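Local coordinates for melanin biosynthesis protein TyrA, putative (Shewanella oneidensis, PDB 2IIZ), which binds heme b and probably works as a dye-decolorizing (DyP-type) peroxidase, a family that uses hydrogen peroxide to oxidise its substrates, at residues F139-M142 and D146-G149; K200-D203 and R207-Q210; N32-L37 and W71-P76; G169-E174 and T261-D266. All blocks are in the same frame, centred on the assembly; numbering follows the deposited sequence.

How the interactions relate
The nine-stranded antiparallel sheet joins two halves, each with the 4-1-3-2 strand order of a ferredoxin-like fold, the second adding the short edge strand 231-232. Along the chain interaction 3 comes first, in the N-terminal half, followed by interaction 1 in the linker after strand 130-139. Interaction 2 then falls between the two segments of interaction 4, both in the C-terminal half. Interactions 1 and 2, with centres about 15 Å apart, touch through Thr148 and Lys209 and together build part of the loop wall of the heme pocket. Interactions 3 and 4 lie away from the heme; their nearest atoms are about 7 Å apart. The centres of interactions 2 and 3 are about 47 Å apart.

Interaction 1 (F139-M142 and D146-G149); sequences FRFM and DLTG. With HEM (protoporphyrin IX containing Fe), chain C; EDO (1,2-ethanediol), chain D.
The Phe141 ring is clasped on both faces. Leu147 CD2 sits over the centre of one, 3.7 Å from the ring centroid and only 9° off the normal, a clear CH-pi contact; CG of Met142, present as selenomethionine, covers the opposite face nearer the rim. Phe141 CD1 lies in the plane of the Phe139 ring, at its edge, and Leu147 CD2 also reaches Phe139 CZ at 4.2 Å, so one methyl serves both aromatics. With its CG anti to the backbone N (chi1 -174°), Phe141 swings its ring across to the leucine. Pro247 of strand 238-249 touches Phe139, Phe141 and Leu147, and His116 and Tyr112 of the second subunit meet the Phe139 ring.

Asp146 faces the other way. Its OD2 is gripped twice, by Thr148 N at 2.9 Å, which comes from above the carboxylate plane, and by Thr148 OG1 at 2.7 Å on the anti side, while OD1 takes a bond from His188 NE2. With an alanine here, both Thr148 donors and His188 would probably lose their acceptor, leaving the turn to its one backbone bond. The carboxylate also touches a methyl at the rim of the heme, with Asp146 OD1 3.4 Å from HEM CMB. Gly149, whose positive phi suits a residue without CB, ends the turn by giving its N-H to Asp146 O at 2.9 Å.

The result is an Asx turn set within a type I beta turn, at the start of the family's GXXDG motif, which runs from Gly149 to the heme-binding Gly153.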
loop_
_atom_site.group_PDB
_atom_site.type_symbol
_atom_site.label_atom_id
_atom_site.label_comp_id
_atom_site.label_asym_id
_atom_site.label_seq_id
_atom_site.Cartn_x
_atom_site.Cartn_y
_atom_site.Cartn_z
ATOM N N PHE A 139 2.853 6.641 -3.623
ATOM C CA PHE A 139 2.352 7.605 -2.664
ATOM C C PHE A 139 3.184 8.881 -2.674
ATOM O O PHE A 139 4.403 8.817 -2.819
ATOM C CB PHE A 139 2.346 6.993 -1.280
ATOM C CG PHE A 139 3.706 6.585 -0.786
ATOM C CD1 PHE A 139 4.263 5.374 -1.165
ATOM C CD2 PHE A 139 4.424 7.412 0.065
ATOM C CE1 PHE A 139 5.522 4.988 -0.707
ATOM C CE2 PHE A 139 5.690 7.030 0.536
ATOM C CZ PHE A 139 6.233 5.817 0.146
ATOM N N ARG A 140 2.516 10.023 -2.531
ATOM C CA ARG A 140 3.198 11.284 -2.254
ATOM C C ARG A 140 3.946 11.200 -0.929
ATOM O O ARG A 140 3.387 10.754 0.067
ATOM C CB ARG A 140 2.206 12.435 -2.174
ATOM C CG ARG A 140 2.865 13.789 -1.922
ATOM C CD ARG A 140 1.878 14.946 -2.005
ATOM N NE ARG A 140 1.444 15.191 -3.379
ATOM C CZ ARG A 140 0.540 16.103 -3.746
ATOM N NH1 ARG A 140 -0.047 16.877 -2.845
ATOM N NH2 ARG A 140 0.217 16.244 -5.032
ATOM N N PHE A 141 5.209 11.628 -0.922
ATOM C CA PHE A 141 5.998 11.625 0.303
ATOM C C PHE A 141 6.258 13.078 0.693
ATOM O O PHE A 141 6.904 13.828 -0.035
ATOM C CB PHE A 141 7.312 10.864 0.103
ATOM C CG PHE A 141 8.118 10.699 1.367
ATOM C CD1 PHE A 141 7.645 9.915 2.412
ATOM C CD2 PHE A 141 9.351 11.330 1.512
ATOM C CE1 PHE A 141 8.370 9.758 3.561
ATOM C CE2 PHE A 141 10.100 11.178 2.672
ATOM C CZ PHE A 141 9.604 10.389 3.702
HETATM N N MSE A 142 5.745 13.467 1.852
HETATM C CA MSE A 142 5.902 14.844 2.361
HETATM C C MSE A 142 5.349 15.865 1.328
HETATM O O MSE A 142 4.298 15.608 0.756
HETATM C CB MSE A 142 7.369 15.093 2.761
HETATM C CG MSE A 142 7.899 14.075 3.774
HETATM SE SE MSE A 142 6.782 13.833 5.401
HETATM C CE MSE A 142 5.604 12.716 4.892
ATOM N N ASP A 146 10.852 12.835 -3.134
ATOM C CA ASP A 146 11.315 11.476 -3.353
ATOM C C ASP A 146 11.788 11.026 -1.999
ATOM O O ASP A 146 12.026 11.865 -1.122
ATOM C CB ASP A 146 12.467 11.480 -4.369
ATOM C CG ASP A 146 13.115 10.110 -4.551
ATOM O OD1 ASP A 146 12.587 9.287 -5.323
ATOM O OD2 ASP A 146 14.169 9.870 -3.920
ATOM N N LEU A 147 11.923 9.724 -1.801
ATOM C CA LEU A 147 12.302 9.217 -0.476
ATOM C C LEU A 147 13.731 9.608 -0.083
ATOM O O LEU A 147 14.104 9.453 1.084
ATOM C CB LEU A 147 12.122 7.707 -0.413
ATOM C CG LEU A 147 10.661 7.236 -0.417
ATOM C CD1 LEU A 147 10.600 5.820 -0.882
ATOM C CD2 LEU A 147 10.025 7.357 0.977
ATOM N N THR A 148 14.514 10.112 -1.051
ATOM C CA THR A 148 15.806 10.751 -0.766
ATOM C C THR A 148 15.679 12.027 0.092
ATOM O O THR A 148 16.662 12.487 0.674
ATOM C CB THR A 148 16.586 11.089 -2.064
ATOM O OG1 THR A 148 15.748 11.792 -2.998
ATOM C CG2 THR A 148 17.032 9.831 -2.723
ATOM N N GLY A 149 14.468 12.588 0.171
ATOM C CA GLY A 149 14.201 13.798 0.946
ATOM C C GLY A 149 14.273 15.070 0.113
ATOM O O GLY A 149 14.113 16.161 0.663
HETATM C CHA HEM C . 14.981 16.398 -12.069
HETATM C CHB HEM C . 14.951 12.814 -8.851
HETATM C CHC HEM C . 15.281 9.573 -12.353
HETATM C CHD HEM C . 14.754 13.070 -15.593
HETATM C C1A HEM C . 14.978 15.709 -10.885
HETATM C C2A HEM C . 14.988 16.307 -9.567
HETATM C C3A HEM C . 14.979 15.293 -8.684
HETATM C C4A HEM C . 14.959 14.055 -9.417
HETATM C CMA HEM C . 14.990 15.384 -7.149
HETATM C CAA HEM C . 15.005 17.827 -9.273
HETATM C CBA HEM C . 13.581 18.404 -9.139
HETATM C CGA HEM C . 12.939 18.597 -10.495
HETATM O O1A HEM C . 12.017 17.811 -10.865
HETATM O O2A HEM C . 13.338 19.544 -11.227
HETATM C C1B HEM C . 15.055 11.638 -9.524
HETATM C C2B HEM C . 15.133 10.334 -8.900
HETATM C C3B HEM C . 15.224 9.429 -9.881
HETATM C C4B HEM C . 15.203 10.147 -11.133
HETATM C CMB HEM C . 15.106 10.123 -7.368
HETATM C CAB HEM C . 15.333 7.899 -9.803
HETATM C CBB HEM C . 15.994 7.311 -8.816
HETATM C C1C HEM C . 15.190 10.253 -13.527
HETATM C C2C HEM C . 15.294 9.640 -14.824
HETATM C C3C HEM C . 15.149 10.607 -15.735
HETATM C C4C HEM C . 14.945 11.850 -15.017
HETATM C CMC HEM C . 15.534 8.135 -15.021
HETATM C CAC HEM C . 15.179 10.496 -17.272
HETATM C CBC HEM C . 15.390 9.359 -17.949
HETATM C C1D HEM C . 14.741 14.280 -14.955
HETATM C C2D HEM C . 14.532 15.542 -15.614
HETATM C C3D HEM C . 14.604 16.584 -14.513
HETATM C C4D HEM C . 14.848 15.838 -13.306
HETATM C CMD HEM C . 14.297 15.773 -17.122
HETATM C CAD HEM C . 14.459 18.109 -14.633
HETATM C CBD HEM C . 15.856 18.701 -14.720
HETATM C CGD HEM C . 15.842 20.152 -15.139
HETATM O O1D HEM C . 16.087 21.029 -14.254
HETATM O O2D HEM C . 15.589 20.417 -16.343
HETATM N NA HEM C . 14.961 14.330 -10.766
HETATM N NB HEM C . 15.098 11.493 -10.894
HETATM N NC HEM C . 14.973 11.604 -13.661
HETATM N ND HEM C . 14.922 14.488 -13.601
HETATM FE FE HEM C . 15.193 12.984 -12.204
HETATM C C1 EDO D . -3.543 16.850 -3.487
HETATM O O1 EDO D . -2.867 17.786 -4.320
HETATM C C2 EDO D . -4.362 17.599 -2.442
HETATM O O2 EDO D . -5.347 16.727 -1.871
#

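Interaction 2 (K200-D203 and R207-Q210); sequences KQED and RTKQ
Lys209 and Gln201 reach for each other from the two arms of a chain reversal, and their long side chains cross at a slant until NZ meets OE1. The bond is short, with Lys209 NZ 2.6 Å from Gln201 OE1, and the ammonium lies 15° from the carbonyl plane. Lys209 can span the distance because its chain is extended, with CG anti to the backbone N (chi1 -164°). The amide of Gln201 is fixed in its flip from its other end, since NE2 donates to Leu196 O. Phe150 packs against both side chains.

Glu202 works differently: it grips backbone instead of side chain. Its OE2 accepts Lys209 N at 3.0 Å in an almost straight bond of 172°, met on the anti side but well off the carboxylate plane, and also lies 3.6 Å from Thr208 CB. This is the middle of helix 198-205 and the loop that doubles back beside it, a reversal in which a helix carboxylate holds a main-chain N-H of the returning chain. Closer to the bend, Glu202 CA comes within 3.4 Å of Arg207 O, in a CA-H...O contact.

The side chain of Arg207 leaves in the other direction, into the heme pocket beside Thr154 and Glu155, with NE bonded to Asn212. Thr208 OG1 is taken up further along the loop, by Ile213 N, and Lys209 NZ has a second, weak partner in Thr148 O.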
loop_
_atom_site.group_PDB
_atom_site.type_symbol
_atom_site.label_atom_id
_atom_site.label_comp_id
_atom_site.label_asym_id
_atom_site.label_seq_id
_atom_site.Cartn_x
_atom_site.Cartn_y
_atom_site.Cartn_z
ATOM N N LYS A 200 26.956 16.601 0.292
ATOM C CA LYS A 200 27.162 15.584 -0.751
ATOM C C LYS A 200 25.873 15.251 -1.469
ATOM O O LYS A 200 25.855 15.148 -2.708
ATOM C CB LYS A 200 27.738 14.287 -0.181
ATOM C CG LYS A 200 29.009 14.489 0.611
ATOM C CD LYS A 200 30.068 13.438 0.325
ATOM C CE LYS A 200 31.435 13.914 0.809
ATOM N NZ LYS A 200 32.530 13.137 0.196
ATOM N N GLN A 201 24.803 15.075 -0.683
ATOM C CA GLN A 201 23.483 14.800 -1.221
ATOM C C GLN A 201 23.134 15.898 -2.202
ATOM O O GLN A 201 22.738 15.618 -3.330
ATOM C CB GLN A 201 22.402 14.751 -0.119
ATOM C CG GLN A 201 22.586 13.639 0.918
ATOM C CD GLN A 201 21.368 13.397 1.811
ATOM O OE1 GLN A 201 20.235 13.761 1.478
ATOM N NE2 GLN A 201 21.604 12.772 2.955
ATOM N N GLU A 202 23.285 17.141 -1.752
ATOM C CA GLU A 202 22.937 18.325 -2.547
ATOM C C GLU A 202 23.789 18.388 -3.818
ATOM O O GLU A 202 23.303 18.793 -4.869
ATOM C CB GLU A 202 23.083 19.607 -1.698
ATOM C CG GLU A 202 22.108 19.612 -0.487
ATOM C CD GLU A 202 22.158 20.868 0.382
ATOM O OE1 GLU A 202 23.218 21.530 0.445
ATOM O OE2 GLU A 202 21.119 21.189 1.011
ATOM N N ASP A 203 25.050 17.968 -3.704
ATOM C CA ASP A 203 25.997 17.977 -4.825
ATOM C C ASP A 203 25.675 16.899 -5.858
ATOM O O ASP A 203 26.069 17.002 -7.017
ATOM C CB ASP A 203 27.428 17.773 -4.314
ATOM C CG ASP A 203 28.101 19.065 -3.845
ATOM O OD1 ASP A 203 27.435 20.124 -3.732
ATOM O OD2 ASP A 203 29.331 19.005 -3.589
ATOM N N ARG A 207 20.670 20.561 -6.371
ATOM C CA ARG A 207 19.785 21.512 -5.700
ATOM C C ARG A 207 19.961 21.368 -4.190
ATOM O O ARG A 207 20.374 20.306 -3.729
ATOM C CB ARG A 207 18.332 21.242 -6.091
ATOM C CG ARG A 207 18.092 21.240 -7.591
ATOM C CD ARG A 207 16.664 20.927 -7.918
ATOM N NE ARG A 207 15.799 22.065 -7.670
ATOM C CZ ARG A 207 15.421 22.947 -8.594
ATOM N NH1 ARG A 207 15.824 22.848 -9.856
ATOM N NH2 ARG A 207 14.629 23.947 -8.248
ATOM N N THR A 208 19.656 22.419 -3.421
ATOM C CA THR A 208 19.661 22.298 -1.956
ATOM C C THR A 208 18.457 21.457 -1.549
ATOM O O THR A 208 17.437 21.469 -2.225
ATOM C CB THR A 208 19.633 23.654 -1.226
ATOM O OG1 THR A 208 18.449 24.379 -1.565
ATOM C CG2 THR A 208 20.847 24.476 -1.596
ATOM N N LYS A 209 18.590 20.731 -0.444
ATOM C CA LYS A 209 17.577 19.758 -0.026
ATOM C C LYS A 209 16.304 20.454 0.431
ATOM O O LYS A 209 15.296 20.407 -0.270
ATOM C CB LYS A 209 18.129 18.835 1.071
ATOM C CG LYS A 209 17.306 17.561 1.308
ATOM C CD LYS A 209 18.117 16.494 2.050
ATOM C CE LYS A 209 17.279 15.246 2.406
ATOM N NZ LYS A 209 18.109 14.140 3.008
ATOM N N GLN A 210 16.357 21.110 1.591
ATOM C CA GLN A 210 15.161 21.644 2.228
ATOM C C GLN A 210 14.464 22.716 1.398
ATOM O O GLN A 210 13.314 22.570 1.034
ATOM C CB GLN A 210 15.492 22.200 3.614
ATOM C CG GLN A 210 14.257 22.417 4.489
ATOM C CD GLN A 210 13.416 21.138 4.677
ATOM O OE1 GLN A 210 12.192 21.190 4.672
ATOM N NE2 GLN A 210 14.083 19.996 4.843
#

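Interaction 3 (N32-L37 and W71-P76); sequences NVESQL and WDSLYP
Glu34 and Leu37, on the first turn of the crossover helix 34-54, meet Ser73 and Leu74 of the one-turn helix 71-74. In the ferredoxin-like N-terminal half, helix 34-54 is the beta-alpha-beta crossover linking strands 21-29 and 61-67, and the short helix follows the second of these strands.

Glu34 touches with its methylenes more than with its charge. Bent at chi2 (90°), the side chain folds over the carbonyl of Ser73, so that Glu34 CG lies 3.4 Å from Ser73 O, while OE2 skirts Ser73 CB at 3.8 Å. A glutamate suits this first turn, where its carboxylate probably gains from the positive end of the helix dipole. Leu74 supplies the apolar part. Its methyl CD2 lies against the backbone of the long helix, 3.8 Å from Glu34 O, and against Leu37 CB at 4.2 Å. That approach comes with an unusual first torsion, chi1 -99°, which turns the branch toward the long helix.

The start of helix 34-54 and the end of helix 71-74 carry ordinary backbone bonds. Val33, at the N-cap, offers its carbonyl to Gln36 N and Leu37 N, and Trp71 O accepts Tyr75 N before the chain leaves helical geometry. Tyr75 CD2 also lies over one face of the Trp71 ring.

Further along helix 34-54, Arg38 NE donates to Leu74 O and Ile41 packs on the Leu74 side chain, while Trp71 and Tyr75 face Ile66 of strand 61-67, so the short helix and the Tyr75 that follows it lie against helix 34-54 and strand 61-67, with Phe306 meeting the tyrosine edge-to-face.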
loop_
_atom_site.group_PDB
_atom_site.type_symbol
_atom_site.label_atom_id
_atom_site.label_comp_id
_atom_site.label_asym_id
_atom_site.label_seq_id
_atom_site.Cartn_x
_atom_site.Cartn_y
_atom_site.Cartn_z
ATOM N N ASN A 32 -3.451 -15.678 -28.240
ATOM C CA ASN A 32 -4.495 -15.541 -29.277
ATOM C C ASN A 32 -5.818 -14.916 -28.805
ATOM O O ASN A 32 -6.900 -15.333 -29.234
ATOM C CB ASN A 32 -4.763 -16.899 -29.940
ATOM C CG ASN A 32 -3.485 -17.597 -30.396
ATOM O OD1 ASN A 32 -2.562 -16.963 -30.915
ATOM N ND2 ASN A 32 -3.431 -18.911 -30.204
ATOM N N VAL A 33 -5.718 -13.913 -27.931
ATOM C CA VAL A 33 -6.892 -13.271 -27.306
ATOM C C VAL A 33 -7.146 -11.851 -27.835
ATOM O O VAL A 33 -7.979 -11.123 -27.311
ATOM C CB VAL A 33 -6.729 -13.182 -25.754
ATOM C CG1 VAL A 33 -8.082 -13.039 -25.075
ATOM C CG2 VAL A 33 -6.047 -14.414 -25.200
ATOM N N GLU A 34 -6.431 -11.461 -28.881
ATOM C CA GLU A 34 -6.391 -10.062 -29.305
ATOM C C GLU A 34 -7.741 -9.577 -29.850
ATOM O O GLU A 34 -8.113 -8.412 -29.701
ATOM C CB GLU A 34 -5.272 -9.857 -30.330
ATOM C CG GLU A 34 -3.895 -10.294 -29.814
ATOM C CD GLU A 34 -3.574 -11.760 -30.108
ATOM O OE1 GLU A 34 -4.520 -12.536 -30.365
ATOM O OE2 GLU A 34 -2.378 -12.135 -30.081
ATOM N N SER A 35 -8.471 -10.484 -30.480
ATOM C CA SER A 35 -9.808 -10.187 -30.967
ATOM C C SER A 35 -10.777 -9.758 -29.847
ATOM O O SER A 35 -11.676 -8.938 -30.064
ATOM C CB SER A 35 -10.362 -11.409 -31.686
ATOM O OG SER A 35 -11.648 -11.126 -32.177
ATOM N N GLN A 36 -10.582 -10.323 -28.660
ATOM C CA GLN A 36 -11.479 -10.110 -27.525
ATOM C C GLN A 36 -10.984 -8.973 -26.618
ATOM O O GLN A 36 -11.767 -8.306 -25.948
ATOM C CB GLN A 36 -11.603 -11.412 -26.725
ATOM C CG GLN A 36 -11.860 -12.660 -27.582
ATOM C CD GLN A 36 -11.831 -13.944 -26.770
ATOM O OE1 GLN A 36 -11.042 -14.855 -27.046
ATOM N NE2 GLN A 36 -12.695 -14.023 -25.760
ATOM N N LEU A 37 -9.677 -8.763 -26.608
ATOM C CA LEU A 37 -9.067 -7.778 -25.733
ATOM C C LEU A 37 -9.263 -6.352 -26.231
ATOM O O LEU A 37 -9.597 -5.452 -25.466
ATOM C CB LEU A 37 -7.576 -8.071 -25.609
ATOM C CG LEU A 37 -6.822 -7.342 -24.505
ATOM C CD1 LEU A 37 -7.573 -7.365 -23.168
ATOM C CD2 LEU A 37 -5.445 -7.975 -24.378
ATOM N N TRP A 71 2.154 -4.218 -29.319
ATOM C CA TRP A 71 1.345 -3.353 -30.184
ATOM C C TRP A 71 0.858 -4.103 -31.423
ATOM O O TRP A 71 -0.324 -4.056 -31.748
ATOM C CB TRP A 71 2.113 -2.094 -30.626
ATOM C CG TRP A 71 1.243 -1.168 -31.424
ATOM C CD1 TRP A 71 1.097 -1.135 -32.790
ATOM C CD2 TRP A 71 0.386 -0.144 -30.904
ATOM N NE1 TRP A 71 0.208 -0.152 -33.141
ATOM C CE2 TRP A 71 -0.243 0.470 -32.000
ATOM C CE3 TRP A 71 0.092 0.318 -29.606
ATOM C CZ2 TRP A 71 -1.150 1.518 -31.846
ATOM C CZ3 TRP A 71 -0.816 1.367 -29.454
ATOM C CH2 TRP A 71 -1.419 1.950 -30.568
ATOM N N ASP A 72 1.773 -4.789 -32.098
ATOM C CA ASP A 72 1.467 -5.412 -33.400
ATOM C C ASP A 72 0.614 -6.688 -33.376
ATOM O O ASP A 72 0.117 -7.120 -34.409
ATOM C CB ASP A 72 2.764 -5.648 -34.165
ATOM C CG ASP A 72 3.409 -4.355 -34.596
ATOM O OD1 ASP A 72 2.673 -3.361 -34.768
ATOM O OD2 ASP A 72 4.642 -4.327 -34.760
ATOM N N SER A 73 0.450 -7.282 -32.204
ATOM C CA SER A 73 -0.512 -8.358 -32.019
ATOM C C SER A 73 -1.918 -7.767 -31.897
ATOM O O SER A 73 -2.877 -8.312 -32.438
ATOM C CB SER A 73 -0.160 -9.153 -30.762
ATOM O OG SER A 73 1.163 -9.664 -30.844
ATOM N N LEU A 74 -2.019 -6.648 -31.182
ATOM C CA LEU A 74 -3.287 -5.951 -30.954
ATOM C C LEU A 74 -3.695 -5.005 -32.064
ATOM O O LEU A 74 -4.871 -4.939 -32.398
ATOM C CB LEU A 74 -3.219 -5.109 -29.680
ATOM C CG LEU A 74 -3.814 -5.641 -28.381
ATOM C CD1 LEU A 74 -3.762 -4.524 -27.343
ATOM C CD2 LEU A 74 -5.234 -6.155 -28.547
ATOM N N TYR A 75 -2.739 -4.262 -32.621
ATOM C CA TYR A 75 -3.044 -3.217 -33.614
ATOM C C TYR A 75 -2.181 -3.351 -34.880
ATOM O O TYR A 75 -1.381 -2.471 -35.205
ATOM C CB TYR A 75 -2.915 -1.833 -32.975
ATOM C CG TYR A 75 -3.843 -1.643 -31.780
ATOM C CD1 TYR A 75 -5.219 -1.532 -31.947
ATOM C CD2 TYR A 75 -3.341 -1.579 -30.479
ATOM C CE1 TYR A 75 -6.067 -1.360 -30.841
ATOM C CE2 TYR A 75 -4.193 -1.405 -29.374
ATOM C CZ TYR A 75 -5.543 -1.298 -29.564
ATOM O OH TYR A 75 -6.374 -1.129 -28.481
ATOM N N PRO A 76 -2.351 -4.466 -35.603
ATOM C CA PRO A 76 -1.458 -4.817 -36.714
ATOM C C PRO A 76 -1.506 -3.895 -37.950
ATOM O O PRO A 76 -0.533 -3.853 -38.717
ATOM C CB PRO A 76 -1.909 -6.237 -37.089
ATOM C CG PRO A 76 -3.321 -6.346 -36.596
ATOM C CD PRO A 76 -3.415 -5.468 -35.394
#

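Interaction 4 (G169-E174 and T261-D266); sequences GSEDPE and TCRTPD
Neither segment pairs its backbone with the other: their closest CA atoms, those of Gly169 and Arg263, stay 7.6 Å apart, and side chains bridge the space. Segment 169-174 curls into a turn in which Asp172 N bonds back to Gly169 O, bringing Glu171 round toward its own start. Segment 261-266 leaves the end of strand 254-262 and bends at Arg263 and Thr264.

Glu171 and Arg263 form a salt bridge at the surface, with Arg263 NH2 3.2 Å from Glu171 OE2. It is not the flat, two-pronged kind. The carboxylate and guanidinium planes stand 86° apart, NH2 comes from above the carboxylate plane, and the N-H...O angle is a modest 136°. The other oxygen, OE1, is engaged by Gly169 N at 3.1 Å on its syn side, so the carboxylate joins its own turn to the arginine. Gly169 fits because a CB there would collide with Arg263 NH2 and with Glu171 OE2.

Strand 254-262 is a central strand of the ferredoxin-like C-terminal half, and Arg263 starts the connection to helix 266-276; the other segment belongs to the loop between helix 160-166 and strand 179-188. A methionine in place of Arg263 would probably leave the Glu171 carboxylate without its positive mate and the two loops without their charged tie.

Past the arginine, Thr264 N points at Cys262 SG, 3.6 Å away, and Thr264 OG1 donates to Asp266 OD1 at 2.6 Å, tying the connection to Asp266.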
loop_
_atom_site.group_PDB
_atom_site.type_symbol
_atom_site.label_atom_id
_atom_site.label_comp_id
_atom_site.label_asym_id
_atom_site.label_seq_id
_atom_site.Cartn_x
_atom_site.Cartn_y
_atom_site.Cartn_z
ATOM N N GLY A 169 1.228 15.154 -31.794
ATOM C CA GLY A 169 0.433 16.119 -32.553
ATOM C C GLY A 169 0.340 15.729 -34.023
ATOM O O GLY A 169 0.323 14.544 -34.363
ATOM N N SER A 170 0.285 16.717 -34.910
ATOM C CA SER A 170 0.074 16.410 -36.322
ATOM C C SER A 170 1.330 15.904 -37.060
ATOM O O SER A 170 1.266 15.646 -38.247
ATOM C CB SER A 170 -0.586 17.590 -37.045
ATOM O OG SER A 170 0.009 18.814 -36.669
ATOM N N GLU A 171 2.460 15.756 -36.373
ATOM C CA GLU A 171 3.593 14.974 -36.917
ATOM C C GLU A 171 3.140 13.539 -37.225
ATOM O O GLU A 171 3.609 12.934 -38.170
ATOM C CB GLU A 171 4.792 14.859 -35.945
ATOM C CG GLU A 171 5.010 15.958 -34.890
ATOM C CD GLU A 171 4.012 15.910 -33.759
ATOM O OE1 GLU A 171 4.124 15.068 -32.835
ATOM O OE2 GLU A 171 3.093 16.744 -33.801
ATOM N N ASP A 172 2.233 12.997 -36.402
ATOM C CA ASP A 172 1.693 11.639 -36.607
ATOM C C ASP A 172 0.161 11.666 -36.475
ATOM O O ASP A 172 -0.396 11.295 -35.451
ATOM C CB ASP A 172 2.343 10.638 -35.628
ATOM C CG ASP A 172 2.110 9.169 -36.021
ATOM O OD1 ASP A 172 1.666 8.854 -37.158
ATOM O OD2 ASP A 172 2.381 8.315 -35.164
ATOM N N PRO A 173 -0.525 12.109 -37.533
ATOM C CA PRO A 173 -1.949 12.427 -37.423
ATOM C C PRO A 173 -2.792 11.323 -36.759
ATOM O O PRO A 173 -3.596 11.617 -35.859
ATOM C CB PRO A 173 -2.372 12.640 -38.882
ATOM C CG PRO A 173 -1.128 13.043 -39.588
ATOM C CD PRO A 173 -0.005 12.331 -38.895
ATOM N N GLU A 174 -2.608 10.074 -37.194
ATOM C CA GLU A 174 -3.443 8.973 -36.703
ATOM C C GLU A 174 -3.372 8.812 -35.178
ATOM O O GLU A 174 -4.348 8.373 -34.576
ATOM C CB GLU A 174 -3.100 7.638 -37.395
ATOM C CG GLU A 174 -3.863 6.430 -36.799
ATOM C CD GLU A 174 -3.869 5.181 -37.672
ATOM O OE1 GLU A 174 -3.101 5.105 -38.661
ATOM O OE2 GLU A 174 -4.657 4.261 -37.356
ATOM N N THR A 261 6.601 10.650 -19.812
ATOM C CA THR A 261 5.542 10.813 -20.806
ATOM C C THR A 261 5.988 11.884 -21.783
ATOM O O THR A 261 6.443 12.942 -21.366
ATOM C CB THR A 261 4.217 11.242 -20.167
ATOM O OG1 THR A 261 4.308 12.598 -19.704
ATOM C CG2 THR A 261 3.845 10.335 -18.992
ATOM N N CYS A 262 5.860 11.614 -23.079
ATOM C CA CYS A 262 6.459 12.476 -24.089
ATOM C C CYS A 262 5.885 12.214 -25.479
ATOM O O CYS A 262 5.454 11.106 -25.786
ATOM C CB CYS A 262 7.967 12.226 -24.093
ATOM S SG CYS A 262 8.962 13.436 -25.010
ATOM N N ARG A 263 5.879 13.232 -26.328
ATOM C CA ARG A 263 5.378 13.068 -27.684
ATOM C C ARG A 263 6.382 12.328 -28.570
ATOM O O ARG A 263 6.021 11.872 -29.657
ATOM C CB ARG A 263 5.049 14.416 -28.309
ATOM C CG ARG A 263 6.210 15.115 -28.972
ATOM C CD ARG A 263 5.952 16.594 -29.037
ATOM N NE ARG A 263 4.881 16.925 -29.967
ATOM C CZ ARG A 263 4.437 18.159 -30.187
ATOM N NH1 ARG A 263 4.968 19.195 -29.538
ATOM N NH2 ARG A 263 3.458 18.360 -31.057
ATOM N N THR A 264 7.632 12.225 -28.108
ATOM C CA THR A 264 8.668 11.454 -28.809
ATOM C C THR A 264 9.437 10.599 -27.804
ATOM O O THR A 264 9.702 11.052 -26.685
ATOM C CB THR A 264 9.628 12.365 -29.617
ATOM O OG1 THR A 264 10.699 11.579 -30.126
ATOM C CG2 THR A 264 10.214 13.483 -28.769
ATOM N N PRO A 265 9.789 9.358 -28.189
ATOM C CA PRO A 265 10.499 8.467 -27.249
ATOM C C PRO A 265 12.016 8.712 -27.087
ATOM O O PRO A 265 12.627 8.151 -26.178
ATOM C CB PRO A 265 10.259 7.074 -27.849
ATOM C CG PRO A 265 10.127 7.316 -29.341
ATOM C CD PRO A 265 9.554 8.709 -29.498
ATOM N N ASP A 266 12.637 9.520 -27.936
ATOM C CA ASP A 266 14.097 9.656 -27.826
ATOM C C ASP A 266 14.518 10.672 -26.745
ATOM O O ASP A 266 15.675 10.690 -26.315
ATOM C CB ASP A 266 14.789 9.876 -29.188
ATOM C CG ASP A 266 14.090 10.876 -30.049
ATOM O OD1 ASP A 266 13.231 11.588 -29.494
ATOM O OD2 ASP A 266 14.398 10.953 -31.270
#